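Local coordinates for solute-binding protein Csal_2479 (Chromohalobacter salexigens, PDB 4P1L) that binds D-glucuronate in the periplasm and probably hands it to the membrane permease of a tripartite ATP-independent (TRAP) transport system, at residues A[36-41]-A[84-89]; A[54-59]-A[248-253]; A[241-246]-A[253-258]. All blocks are in the same frame, centred on the assembly; numbering follows the deposited sequence.

Interaction 1 of 3, residues A[36-41]-A[84-89]; sequences YPNGKA and FANFNM
Asn38 and Asn86 meet through one hydrogen bond between their side-chain amides. Asn38 ND2 donates to Asn86 OD1 over 2.8 Å, with an N-H...O angle of 159°. The acceptor lies close to the amide plane of Asn38, while the donor is tilted a little from the carbonyl plane of Asn86, because the two amides are turned 43° against each other and the side chains cross at about a right angle. Asn86 reaches across because its CG stands anti to the backbone N (chi1 163°), extending the amide from the strand toward the helix. Asn38 CB also comes to 3.3 Å from Asn86 OD1.

The helix 37-52 begins here, with Tyr36 at its N-cap position, and strand 84-88 is the central strand of the mixed five-stranded sheet in one lobe of a two-lobed periplasmic binding protein. The contact therefore joins the first turn of helix 37-52 to the strand that, two residues further on, brings Asn88 to the bound D-glucuronate.

Buried polar groups explain why asparagine suits both positions: each amide offers a donor and an acceptor, and all four polar atoms have partners. Asn38 OD1 accepts from Gln265 of helix 248-282, and Asn86 ND2 donates to Glu234, a glucuronate-binding residue that also receives Asn88 ND2. Asn86 is thus a second-shell residue that can position the acid. A leucine in its place would probably leave Asn38 ND2 without this acceptor and take from Glu234 OE1 the Asn86 donor, so that the carboxylate is held less firmly beside the pocket.

Apolar packing comes from Phe141 of strand 135-141, whose side chain touches both asparagines.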
ATOM      1  N   TYR A  36       8.685  -2.718 -11.677  1.00 19.35           N
ATOM      2  CA  TYR A  36       7.480  -2.088 -11.162  1.00 16.17           C
ATOM      3  C   TYR A  36       7.803  -0.621 -10.837  1.00 14.85           C
ATOM      4  O   TYR A  36       8.930  -0.314 -10.516  1.00 17.31           O
ATOM      5  CB  TYR A  36       7.097  -2.840  -9.904  1.00 16.08           C
ATOM      6  CG  TYR A  36       5.698  -2.613  -9.394  1.00 14.80           C
ATOM      7  CD1 TYR A  36       4.629  -3.254  -9.982  1.00 19.22           C
ATOM      8  CD2 TYR A  36       5.469  -1.821  -8.278  1.00 15.67           C
ATOM      9  CE1 TYR A  36       3.335  -3.090  -9.494  1.00 17.81           C
ATOM     10  CE2 TYR A  36       4.165  -1.643  -7.752  1.00 13.59           C
ATOM     11  CZ  TYR A  36       3.112  -2.299  -8.378  1.00 15.57           C
ATOM     12  OH  TYR A  36       1.821  -2.168  -7.928  1.00 13.57           O
ATOM     13  N   PRO A  37       6.813   0.285 -10.897  1.00 14.57           N
ATOM     14  CA  PRO A  37       7.150   1.682 -10.600  1.00 15.28           C
ATOM     15  C   PRO A  37       7.927   1.864  -9.300  1.00 15.68           C
ATOM     16  O   PRO A  37       8.900   2.626  -9.291  1.00 16.09           O
ATOM     17  CB  PRO A  37       5.783   2.346 -10.518  1.00 16.90           C
ATOM     18  CG  PRO A  37       4.975   1.572 -11.525  1.00 18.00           C
ATOM     19  CD  PRO A  37       5.426   0.152 -11.373  1.00 18.99           C
ATOM     20  N   ASN A  38       7.486   1.201  -8.224  1.00 15.19           N
ATOM     21  CA  ASN A  38       8.193   1.279  -6.948  1.00 14.81           C
ATOM     22  C   ASN A  38       9.634   0.790  -7.063  1.00 15.83           C
ATOM     23  O   ASN A  38      10.540   1.328  -6.407  1.00 14.68           O
ATOM     24  CB  ASN A  38       7.494   0.438  -5.879  1.00 13.84           C
ATOM     25  CG  ASN A  38       6.058   0.890  -5.611  1.00 17.14           C
ATOM     26  OD1 ASN A  38       5.352   1.389  -6.494  1.00 14.45           O
ATOM     27  ND2 ASN A  38       5.627   0.697  -4.385  1.00 13.61           N
ATOM     28  N   GLY A  39       9.845  -0.243  -7.886  1.00 14.74           N
ATOM     29  CA  GLY A  39      11.180  -0.822  -8.035  1.00 15.75           C
ATOM     30  C   GLY A  39      12.138   0.174  -8.681  1.00 15.73           C
ATOM     31  O   GLY A  39      13.246   0.408  -8.219  1.00 16.06           O
ATOM     32  N   LYS A  40      11.686   0.786  -9.768  1.00 15.81           N
ATOM     33  CA  LYS A  40      12.460   1.788 -10.459  1.00 16.31           C
ATOM     34  C   LYS A  40      12.834   2.949  -9.532  1.00 16.54           C
ATOM     35  O   LYS A  40      13.983   3.379  -9.523  1.00 16.73           O
ATOM     36  CB  LYS A  40      11.688   2.299 -11.669  1.00 16.43           C
ATOM     37  CG  LYS A  40      11.453   1.250 -12.764  1.00 24.95           C
ATOM     38  CD  LYS A  40      10.567   1.826 -13.872  1.00 26.39           C
ATOM     39  CE  LYS A  40      10.446   0.903 -15.071  1.00 25.27           C
ATOM     40  NZ  LYS A  40       9.369   1.350 -15.979  1.00 22.14           N
ATOM     41  N   ALA A  41      11.869   3.442  -8.750  1.00 16.45           N
ATOM     42  CA  ALA A  41      12.074   4.603  -7.885  1.00 16.19           C
ATOM     43  C   ALA A  41      13.099   4.280  -6.811  1.00 18.54           C
ATOM     44  O   ALA A  41      13.914   5.129  -6.432  1.00 16.58           O
ATOM     45  CB  ALA A  41      10.739   5.036  -7.245  1.00 15.14           C
ATOM     46  N   PHE A  84      16.721  -0.222   4.793  1.00 17.96           N
ATOM     47  CA  PHE A  84      15.647   0.600   4.255  1.00 17.22           C
ATOM     48  C   PHE A  84      14.607  -0.253   3.521  1.00 16.91           C
ATOM     49  O   PHE A  84      14.833  -1.427   3.255  1.00 18.15           O
ATOM     50  CB  PHE A  84      16.216   1.720   3.366  1.00 19.23           C
ATOM     51  CG  PHE A  84      16.803   1.252   2.038  1.00 17.28           C
ATOM     52  CD1 PHE A  84      18.057   0.666   1.975  1.00 20.17           C
ATOM     53  CD2 PHE A  84      16.109   1.447   0.845  1.00 18.21           C
ATOM     54  CE1 PHE A  84      18.607   0.260   0.768  1.00 23.52           C
ATOM     55  CE2 PHE A  84      16.653   1.054  -0.358  1.00 17.90           C
ATOM     56  CZ  PHE A  84      17.908   0.452  -0.402  1.00 17.74           C
ATOM     57  N   ALA A  85      13.456   0.335   3.206  1.00 17.42           N
ATOM     58  CA  ALA A  85      12.405  -0.420   2.583  1.00 16.56           C
ATOM     59  C   ALA A  85      11.274   0.491   2.102  1.00 15.00           C
ATOM     60  O   ALA A  85      11.101   1.621   2.582  1.00 16.77           O
ATOM     61  CB  ALA A  85      11.875  -1.441   3.546  1.00 16.73           C
ATOM     62  N   ASN A  86      10.528  -0.045   1.149  1.00 15.14           N
ATOM     63  CA  ASN A  86       9.247   0.479   0.690  1.00 14.12           C
ATOM     64  C   ASN A  86       8.183  -0.437   1.281  1.00 14.27           C
ATOM     65  O   ASN A  86       8.070  -1.600   0.906  1.00 14.22           O
ATOM     66  CB  ASN A  86       9.265   0.500  -0.847  1.00 14.00           C
ATOM     67  CG  ASN A  86       7.897   0.629  -1.496  1.00 13.55           C
ATOM     68  OD1 ASN A  86       7.692   0.092  -2.573  1.00 15.83           O
ATOM     69  ND2 ASN A  86       6.961   1.338  -0.858  1.00 16.73           N
ATOM     70  N   PHE A  87       7.447   0.075   2.268  1.00 14.25           N
ATOM     71  CA  PHE A  87       6.358  -0.676   2.848  1.00 13.95           C
ATOM     72  C   PHE A  87       5.012  -0.047   2.506  1.00 13.24           C
ATOM     73  O   PHE A  87       4.859   1.173   2.591  1.00 15.31           O
ATOM     74  CB  PHE A  87       6.462  -0.716   4.373  1.00 14.05           C
ATOM     75  CG  PHE A  87       7.651  -1.455   4.892  1.00 15.17           C
ATOM     76  CD1 PHE A  87       7.963  -2.719   4.420  1.00 15.98           C
ATOM     77  CD2 PHE A  87       8.466  -0.886   5.853  1.00 15.88           C
ATOM     78  CE1 PHE A  87       9.051  -3.403   4.890  1.00 15.82           C
ATOM     79  CE2 PHE A  87       9.566  -1.585   6.349  1.00 15.66           C
ATOM     80  CZ  PHE A  87       9.850  -2.852   5.852  1.00 18.32           C
ATOM     81  N   ASN A  88       4.046  -0.892   2.177  1.00 13.03           N
ATOM     82  CA  ASN A  88       2.642  -0.494   2.179  1.00 12.72           C
ATOM     83  C   ASN A  88       2.165  -0.272   3.630  1.00 12.91           C
ATOM     84  O   ASN A  88       2.520  -1.034   4.557  1.00 13.25           O
ATOM     85  CB  ASN A  88       1.806  -1.555   1.477  1.00 12.73           C
ATOM     86  CG  ASN A  88       0.366  -1.118   1.249  1.00 13.80           C
ATOM     87  OD1 ASN A  88      -0.479  -1.266   2.135  1.00 12.55           O
ATOM     88  ND2 ASN A  88       0.081  -0.599   0.070  1.00 14.23           N
HETATM   89  N   MSE A  89       1.389   0.789   3.830  1.00 14.57           N
HETATM   90  CA  MSE A  89       0.923   1.140   5.177  1.00 13.61           C
HETATM   91  C   MSE A  89      -0.142   0.219   5.733  1.00 13.72           C
HETATM   92  O   MSE A  89      -0.413   0.238   6.941  1.00 16.12           O
HETATM   93  CB  MSE A  89       0.428   2.583   5.228  1.00 13.03           C
HETATM   94  CG  MSE A  89       1.513   3.621   5.059  1.00 16.36           C
HETATM   95 SE   MSE A  89       2.897   3.600   6.498  1.00 22.77          SE
HETATM   96  CE  MSE A  89       2.030   4.895   7.676  1.00 28.90           C
TER

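Interaction 2 of 3, residues A[54-59]-A[248-253]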
ATOM      1  N   GLU A  54      29.035  10.396  -1.707  1.00 34.75           N
ATOM      2  CA  GLU A  54      30.361  10.034  -2.192  1.00 39.05           C
ATOM      3  C   GLU A  54      30.741   8.598  -1.798  1.00 37.54           C
ATOM      4  O   GLU A  54      31.871   8.323  -1.387  1.00 35.44           O
ATOM      5  CB  GLU A  54      31.389  11.053  -1.686  1.00 42.19           C
ATOM      6  CG  GLU A  54      31.095  12.459  -2.208  1.00 49.79           C
ATOM      7  CD  GLU A  54      31.857  13.553  -1.475  1.00 57.85           C
ATOM      8  OE1 GLU A  54      32.621  13.238  -0.537  1.00 59.91           O
ATOM      9  OE2 GLU A  54      31.676  14.735  -1.846  1.00 58.87           O
ATOM     10  N   GLY A  55      29.782   7.685  -1.938  1.00 33.78           N
ATOM     11  CA  GLY A  55      30.026   6.269  -1.714  1.00 30.52           C
ATOM     12  C   GLY A  55      30.058   5.827  -0.256  1.00 33.68           C
ATOM     13  O   GLY A  55      30.299   4.656   0.034  1.00 31.21           O
ATOM     14  N   ARG A  56      29.818   6.750   0.672  1.00 25.82           N
ATOM     15  CA  ARG A  56      29.798   6.389   2.094  1.00 25.24           C
ATOM     16  C   ARG A  56      28.624   5.476   2.395  1.00 31.92           C
ATOM     17  O   ARG A  56      28.690   4.605   3.259  1.00 26.63           O
ATOM     18  CB  ARG A  56      29.717   7.634   2.981  1.00 28.73           C
ATOM     19  CG  ARG A  56      31.012   8.446   3.046  1.00 32.67           C
ATOM     20  CD  ARG A  56      30.875   9.564   4.046  1.00 28.36           C
ATOM     21  NE  ARG A  56      29.963  10.604   3.587  1.00 30.32           N
ATOM     22  CZ  ARG A  56      30.285  11.578   2.737  1.00 31.15           C
ATOM     23  NH1 ARG A  56      31.515  11.663   2.231  1.00 34.65           N
ATOM     24  NH2 ARG A  56      29.373  12.476   2.389  1.00 34.88           N
ATOM     25  N   VAL A  57      27.530   5.700   1.680  1.00 31.63           N
ATOM     26  CA  VAL A  57      26.360   4.868   1.831  1.00 25.25           C
ATOM     27  C   VAL A  57      26.027   4.306   0.471  1.00 27.81           C
ATOM     28  O   VAL A  57      25.756   5.058  -0.460  1.00 24.84           O
ATOM     29  CB  VAL A  57      25.169   5.659   2.324  1.00 25.06           C
ATOM     30  CG1 VAL A  57      23.993   4.704   2.583  1.00 25.46           C
ATOM     31  CG2 VAL A  57      25.536   6.485   3.576  1.00 23.95           C
ATOM     32  N   GLU A  58      26.055   2.985   0.369  1.00 22.36           N
ATOM     33  CA  GLU A  58      25.849   2.292  -0.894  1.00 26.93           C
ATOM     34  C   GLU A  58      24.673   1.329  -0.800  1.00 30.48           C
ATOM     35  O   GLU A  58      24.859   0.148  -0.515  1.00 27.46           O
ATOM     36  CB  GLU A  58      27.125   1.537  -1.287  1.00 27.07           C
ATOM     37  CG  GLU A  58      28.334   2.461  -1.299  1.00 33.77           C
ATOM     38  CD  GLU A  58      29.623   1.790  -1.738  1.00 40.20           C
ATOM     39  OE1 GLU A  58      29.575   0.640  -2.221  1.00 45.98           O
ATOM     40  OE2 GLU A  58      30.684   2.435  -1.608  1.00 45.61           O
ATOM     41  N   PRO A  59      23.452   1.840  -1.024  1.00 26.06           N
ATOM     42  CA  PRO A  59      22.282   0.963  -0.885  1.00 26.01           C
ATOM     43  C   PRO A  59      22.152  -0.038  -2.023  1.00 27.74           C
ATOM     44  O   PRO A  59      22.507   0.233  -3.181  1.00 25.39           O
ATOM     45  CB  PRO A  59      21.104   1.944  -0.891  1.00 24.66           C
ATOM     46  CG  PRO A  59      21.725   3.311  -0.613  1.00 23.18           C
ATOM     47  CD  PRO A  59      23.061   3.243  -1.245  1.00 25.42           C
ATOM     48  N   GLU A 248      25.164  14.031   9.990  1.00 29.25           N
ATOM     49  CA  GLU A 248      24.030  14.933   9.777  1.00 26.85           C
ATOM     50  C   GLU A 248      23.950  15.319   8.298  1.00 26.78           C
ATOM     51  O   GLU A 248      22.863  15.408   7.722  1.00 28.61           O
ATOM     52  CB  GLU A 248      24.178  16.184  10.661  1.00 28.04           C
ATOM     53  CG  GLU A 248      22.959  17.104  10.692  1.00 39.27           C
ATOM     54  CD  GLU A 248      22.962  18.127   9.571  1.00 50.22           C
ATOM     55  OE1 GLU A 248      24.050  18.649   9.234  1.00 54.38           O
ATOM     56  OE2 GLU A 248      21.870  18.407   9.023  1.00 56.56           O
ATOM     57  N   LYS A 249      25.103  15.538   7.668  1.00 27.42           N
ATOM     58  CA  LYS A 249      25.101  15.931   6.261  1.00 27.55           C
ATOM     59  C   LYS A 249      24.553  14.799   5.384  1.00 28.45           C
ATOM     60  O   LYS A 249      23.773  15.031   4.468  1.00 27.03           O
ATOM     61  CB  LYS A 249      26.504  16.336   5.787  1.00 29.81           C
ATOM     62  CG  LYS A 249      26.515  16.923   4.386  1.00 41.25           C
ATOM     63  CD  LYS A 249      27.929  17.183   3.887  1.00 54.05           C
ATOM     64  CE  LYS A 249      28.773  15.911   3.952  1.00 54.18           C
ATOM     65  NZ  LYS A 249      29.816  15.850   2.890  1.00 58.06           N
ATOM     66  N   ASP A 250      24.948  13.568   5.669  1.00 28.07           N
ATOM     67  CA  ASP A 250      24.440  12.453   4.872  1.00 28.75           C
ATOM     68  C   ASP A 250      22.928  12.225   5.069  1.00 24.99           C
ATOM     69  O   ASP A 250      22.217  11.884   4.108  1.00 23.79           O
ATOM     70  CB  ASP A 250      25.238  11.174   5.145  1.00 27.43           C
ATOM     71  CG  ASP A 250      26.577  11.152   4.418  1.00 34.08           C
ATOM     72  OD1 ASP A 250      26.851  12.075   3.608  1.00 29.90           O
ATOM     73  OD2 ASP A 250      27.355  10.197   4.656  1.00 33.98           O
ATOM     74  N   ARG A 251      22.420  12.408   6.290  1.00 24.70           N
ATOM     75  CA  ARG A 251      20.967  12.330   6.498  1.00 22.98           C
ATOM     76  C   ARG A 251      20.251  13.347   5.611  1.00 25.97           C
ATOM     77  O   ARG A 251      19.250  13.037   4.981  1.00 22.43           O
ATOM     78  CB  ARG A 251      20.579  12.566   7.967  1.00 22.25           C
ATOM     79  CG  ARG A 251      20.744  11.340   8.887  1.00 23.35           C
ATOM     80  CD  ARG A 251      20.175  11.591  10.295  1.00 22.14           C
ATOM     81  NE  ARG A 251      21.034  12.467  11.083  1.00 26.65           N
ATOM     82  CZ  ARG A 251      22.151  12.053  11.682  1.00 30.12           C
ATOM     83  NH1 ARG A 251      22.901  12.908  12.372  1.00 25.70           N
ATOM     84  NH2 ARG A 251      22.516  10.770  11.599  1.00 31.63           N
ATOM     85  N   GLN A 252      20.752  14.576   5.568  1.00 24.91           N
ATOM     86  CA  GLN A 252      20.087  15.610   4.768  1.00 23.74           C
ATOM     87  C   GLN A 252      20.083  15.205   3.286  1.00 25.41           C
ATOM     88  O   GLN A 252      19.075  15.376   2.574  1.00 24.82           O
ATOM     89  CB  GLN A 252      20.757  16.981   4.986  1.00 31.31           C
ATOM     90  CG  GLN A 252      20.372  18.044   3.953  1.00 38.34           C
ATOM     91  CD  GLN A 252      21.032  19.403   4.207  1.00 50.59           C
ATOM     92  OE1 GLN A 252      21.505  19.695   5.311  1.00 51.24           O
ATOM     93  NE2 GLN A 252      21.065  20.239   3.175  1.00 55.14           N
ATOM     94  N   ALA A 253      21.198  14.639   2.832  1.00 26.57           N
ATOM     95  CA  ALA A 253      21.326  14.205   1.447  1.00 32.22           C
ATOM     96  C   ALA A 253      20.393  13.032   1.132  1.00 27.90           C
ATOM     97  O   ALA A 253      19.779  12.985   0.059  1.00 23.16           O
ATOM     98  CB  ALA A 253      22.786  13.830   1.130  1.00 29.44           C
TER
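Arg56 grips the carboxylate of Asp250 side-on with two nitrogens, one to each oxygen. Arg56 NE donates to Asp250 OD2 and Arg56 NH2 to Asp250 OD1, both at 2.8 Å and nearly straight, at about 170°. Each oxygen uses its syn lone pair, and the guanidinium and carboxylate planes lie only 9° apart. A bend at chi3 (-70°) turns the arginine's NE edge to the acid. The aspartate is short enough to hold its carboxylate close to the helix, whereas arginine has the length to reach it from the loop.

On the remaining nitrogen, Arg56 NH1 makes a weak, long bond, part of a salt bridge, to Glu54 OE1 at 3.4 Å. Lys249 brings a like charge near, its NZ 3.4 Å from Arg56 NH2; the two acids probably offset this repulsion.

Beneath the charges, Val57 CG2 comes to 4.3 Å from Asp250 OD2, and the branched valine side chain also packs on Val49 and Trp26. Glu54, Arg56 and Asp250 together form a salt-bridge network at the partly exposed margin of the lobe. It ties helix 248-282 to the turn after helix 37-52, which ends in a Schellman motif with Glu54, at positive phi, as its C-prime residue.

Interaction 3 of 3, residues A[241-246]-A[253-258]. With SO4 (sulfate ion), chain E.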
ATOM      1  N   ALA A 241      18.144   2.722  13.634  1.00 24.79           N
ATOM      2  CA  ALA A 241      19.543   2.437  13.960  1.00 28.40           C
ATOM      3  C   ALA A 241      20.470   2.861  12.821  1.00 27.73           C
ATOM      4  O   ALA A 241      21.509   3.490  13.043  1.00 27.44           O
ATOM      5  CB  ALA A 241      19.719   0.955  14.239  1.00 30.57           C
ATOM      6  N   SER A 242      20.089   2.517  11.597  1.00 26.85           N
ATOM      7  CA  SER A 242      20.922   2.839  10.437  1.00 22.45           C
ATOM      8  C   SER A 242      20.954   4.340  10.182  1.00 27.60           C
ATOM      9  O   SER A 242      21.967   4.900   9.782  1.00 25.84           O
ATOM     10  CB  SER A 242      20.401   2.122   9.187  1.00 23.11           C
ATOM     11  OG  SER A 242      20.465   0.723   9.363  1.00 27.17           O
ATOM     12  N   TRP A 243      19.820   4.983  10.415  1.00 19.38           N
ATOM     13  CA  TRP A 243      19.684   6.423  10.252  1.00 19.58           C
ATOM     14  C   TRP A 243      20.585   7.194  11.216  1.00 21.32           C
ATOM     15  O   TRP A 243      21.306   8.108  10.815  1.00 24.76           O
ATOM     16  CB  TRP A 243      18.208   6.788  10.485  1.00 20.14           C
ATOM     17  CG  TRP A 243      17.824   8.182  10.072  1.00 19.18           C
ATOM     18  CD1 TRP A 243      17.304   9.143  10.874  1.00 19.71           C
ATOM     19  CD2 TRP A 243      17.896   8.752   8.759  1.00 18.97           C
ATOM     20  NE1 TRP A 243      17.044  10.282  10.147  1.00 19.86           N
ATOM     21  CE2 TRP A 243      17.401  10.072   8.847  1.00 23.42           C
ATOM     22  CE3 TRP A 243      18.332   8.285   7.520  1.00 20.38           C
ATOM     23  CZ2 TRP A 243      17.355  10.941   7.744  1.00 21.98           C
ATOM     24  CZ3 TRP A 243      18.273   9.152   6.418  1.00 21.34           C
ATOM     25  CH2 TRP A 243      17.772  10.450   6.541  1.00 23.76           C
ATOM     26  N   GLU A 244      20.551   6.805  12.487  1.00 23.62           N
ATOM     27  CA  GLU A 244      21.283   7.516  13.525  1.00 26.59           C
ATOM     28  C   GLU A 244      22.797   7.400  13.378  1.00 27.55           C
ATOM     29  O   GLU A 244      23.529   8.287  13.816  1.00 32.59           O
ATOM     30  CB  GLU A 244      20.852   7.006  14.896  1.00 30.18           C
ATOM     31  CG  GLU A 244      19.426   7.411  15.225  1.00 38.06           C
ATOM     32  CD  GLU A 244      19.008   7.018  16.627  1.00 44.87           C
ATOM     33  OE1 GLU A 244      19.556   6.029  17.178  1.00 46.62           O
ATOM     34  OE2 GLU A 244      18.121   7.714  17.164  1.00 47.87           O
ATOM     35  N   GLU A 245      23.262   6.319  12.752  1.00 25.67           N
ATOM     36  CA  GLU A 245      24.702   6.094  12.600  1.00 30.21           C
ATOM     37  C   GLU A 245      25.339   7.115  11.670  1.00 24.09           C
ATOM     38  O   GLU A 245      26.531   7.363  11.756  1.00 25.91           O
ATOM     39  CB  GLU A 245      24.965   4.708  12.026  1.00 32.66           C
ATOM     40  CG  GLU A 245      24.767   3.580  12.995  1.00 35.86           C
ATOM     41  CD  GLU A 245      24.847   2.233  12.309  1.00 41.78           C
ATOM     42  OE1 GLU A 245      24.491   2.140  11.105  1.00 42.28           O
ATOM     43  OE2 GLU A 245      25.269   1.265  12.977  1.00 51.63           O
ATOM     44  N   LEU A 246      24.542   7.699  10.780  1.00 27.71           N
ATOM     45  CA  LEU A 246      25.060   8.563   9.721  1.00 23.67           C
ATOM     46  C   LEU A 246      25.546   9.917  10.252  1.00 25.33           C
ATOM     47  O   LEU A 246      25.233  10.298  11.369  1.00 26.89           O
ATOM     48  CB  LEU A 246      23.963   8.830   8.701  1.00 24.42           C
ATOM     49  CG  LEU A 246      23.342   7.625   7.978  1.00 25.81           C
ATOM     50  CD1 LEU A 246      22.124   8.090   7.172  1.00 25.49           C
ATOM     51  CD2 LEU A 246      24.368   6.964   7.089  1.00 34.60           C
ATOM     52  N   ALA A 253      21.198  14.639   2.832  1.00 26.57           N
ATOM     53  CA  ALA A 253      21.326  14.205   1.447  1.00 32.22           C
ATOM     54  C   ALA A 253      20.393  13.032   1.132  1.00 27.90           C
ATOM     55  O   ALA A 253      19.779  12.985   0.059  1.00 23.16           O
ATOM     56  CB  ALA A 253      22.786  13.830   1.130  1.00 29.44           C
ATOM     57  N   ILE A 254      20.277  12.086   2.060  1.00 21.10           N
ATOM     58  CA  ILE A 254      19.463  10.902   1.831  1.00 19.87           C
ATOM     59  C   ILE A 254      17.967  11.266   1.854  1.00 19.23           C
ATOM     60  O   ILE A 254      17.170  10.739   1.082  1.00 19.92           O
ATOM     61  CB  ILE A 254      19.845   9.779   2.821  1.00 19.47           C
ATOM     62  CG1 ILE A 254      21.288   9.326   2.524  1.00 23.40           C
ATOM     63  CG2 ILE A 254      18.869   8.597   2.747  1.00 18.31           C
ATOM     64  CD1 ILE A 254      21.862   8.369   3.535  1.00 25.22           C
ATOM     65  N   ARG A 255      17.609  12.200   2.722  1.00 20.76           N
ATOM     66  CA  ARG A 255      16.246  12.700   2.766  1.00 20.95           C
ATOM     67  C   ARG A 255      15.900  13.348   1.419  1.00 22.14           C
ATOM     68  O   ARG A 255      14.811  13.120   0.864  1.00 24.30           O
ATOM     69  CB  ARG A 255      16.107  13.686   3.936  1.00 28.44           C
ATOM     70  CG  ARG A 255      14.710  13.970   4.367  1.00 35.49           C
ATOM     71  CD  ARG A 255      14.668  14.770   5.677  1.00 34.00           C
ATOM     72  NE  ARG A 255      14.740  13.975   6.917  1.00 28.90           N
ATOM     73  CZ  ARG A 255      13.762  13.202   7.375  1.00 29.58           C
ATOM     74  NH1 ARG A 255      12.648  13.046   6.672  1.00 31.14           N
ATOM     75  NH2 ARG A 255      13.909  12.544   8.520  1.00 30.81           N
ATOM     76  N   GLU A 256      16.829  14.136   0.873  1.00 22.55           N
ATOM     77  CA  GLU A 256      16.627  14.725  -0.452  1.00 25.15           C
ATOM     78  C   GLU A 256      16.455  13.648  -1.537  1.00 27.40           C
ATOM     79  O   GLU A 256      15.558  13.748  -2.371  1.00 27.36           O
ATOM     80  CB  GLU A 256      17.765  15.671  -0.828  1.00 32.04           C
ATOM     81  CG  GLU A 256      17.507  16.402  -2.144  1.00 43.67           C
ATOM     82  CD  GLU A 256      18.627  17.364  -2.546  1.00 50.47           C
ATOM     83  OE1 GLU A 256      19.649  17.464  -1.821  1.00 49.56           O
ATOM     84  OE2 GLU A 256      18.471  18.018  -3.603  1.00 55.00           O
ATOM     85  N   ALA A 257      17.312  12.629  -1.523  1.00 24.44           N
ATOM     86  CA  ALA A 257      17.222  11.525  -2.482  1.00 26.75           C
ATOM     87  C   ALA A 257      15.860  10.828  -2.416  1.00 19.20           C
ATOM     88  O   ALA A 257      15.304  10.449  -3.438  1.00 21.23           O
ATOM     89  CB  ALA A 257      18.308  10.507  -2.231  1.00 23.65           C
ATOM     90  N   ALA A 258      15.347  10.647  -1.202  1.00 18.46           N
ATOM     91  CA  ALA A 258      14.062   9.974  -0.991  1.00 17.07           C
ATOM     92  C   ALA A 258      12.893  10.805  -1.504  1.00 18.80           C
ATOM     93  O   ALA A 258      11.922  10.266  -2.063  1.00 16.61           O
ATOM     94  CB  ALA A 258      13.868   9.679   0.498  1.00 19.00           C
TER
HETATM   95  S   SO4 E 403      16.408  14.056  10.787  0.82 39.58           S
HETATM   96  O1  SO4 E 403      16.603  14.371   9.377  0.82 35.33           O
HETATM   97  O2  SO4 E 403      15.542  15.060  11.388  0.82 44.97           O
HETATM   98  O3  SO4 E 403      15.787  12.745  10.989  0.82 35.68           O
HETATM   99  O4  SO4 E 403      17.710  14.027  11.451  0.82 40.59           O
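Sulfate O3 is held by two side chains, Trp243 and Arg255, one from each helix. Trp243 NE1 donates to it over 2.9 Å in an almost straight bond (172°), with the oxygen at the edge of the indole and in its plane. Arg255 NH2 reaches the same oxygen at 3.1 Å, and Arg255 NE bonds to sulfate O1, also at 3.1 Å, so the guanidinium meets the anion along one edge. The ion probably came from the crystallisation liquor. Arginine's positive charge suits such an anion, while the indole supplies a single, well-directed N-H.

Ring and guanidinium stand almost perpendicular, at 89°, and Arg255 NH2 lies 3.9 Å from Trp243 CZ2. With its CG anti to the backbone N (chi1 -167°), Trp243 swings the indole out toward the facing helix, presenting its six-membered ring to Ile254: Trp243 CZ3 is 3.8 Å from Ile254 CG2, which meets the ring at its edge. Leu246 crosses the isoleucine at about a right angle, and Leu246 CD1 touches Ile254 CD1 at 3.7 Å. Apolar residues thus fill the inner side of the contact, while the sulfate occupies its polar margin.

This is packing between consecutive helices, 240-245 and 248-282. Trp243 and Ile254 both rest on Leu138 of strand 135-141, and Ile254 also packs against Phe45 and Val49 of helix 37-52 and Trp26 of strand 26-29.

Interactions 2 and 3 are neighbours at one end of the lobe, their centres 6 Å apart, and share Ala253 on helix 248-282. Arg251 links them, since its NH2 lies 2.8 Å from Leu246 O and 3.0 Å from Trp243 O, both probable hydrogen bonds, while Val57 CG2 packs on Leu246 CD2 at 3.7 Å. Interaction 1 lies nearer the sugar, its centre about 19 Å from that of interaction 2 and 17 Å from that of interaction 3; the side chain of Asn38 is about 5 Å from bound D-glucuronate. Interaction 1 still touches interaction 2 where Phe84 CE1 meets Pro59 CB at 3.4 Å. Interactions 2 and 3 lie away from the pocket.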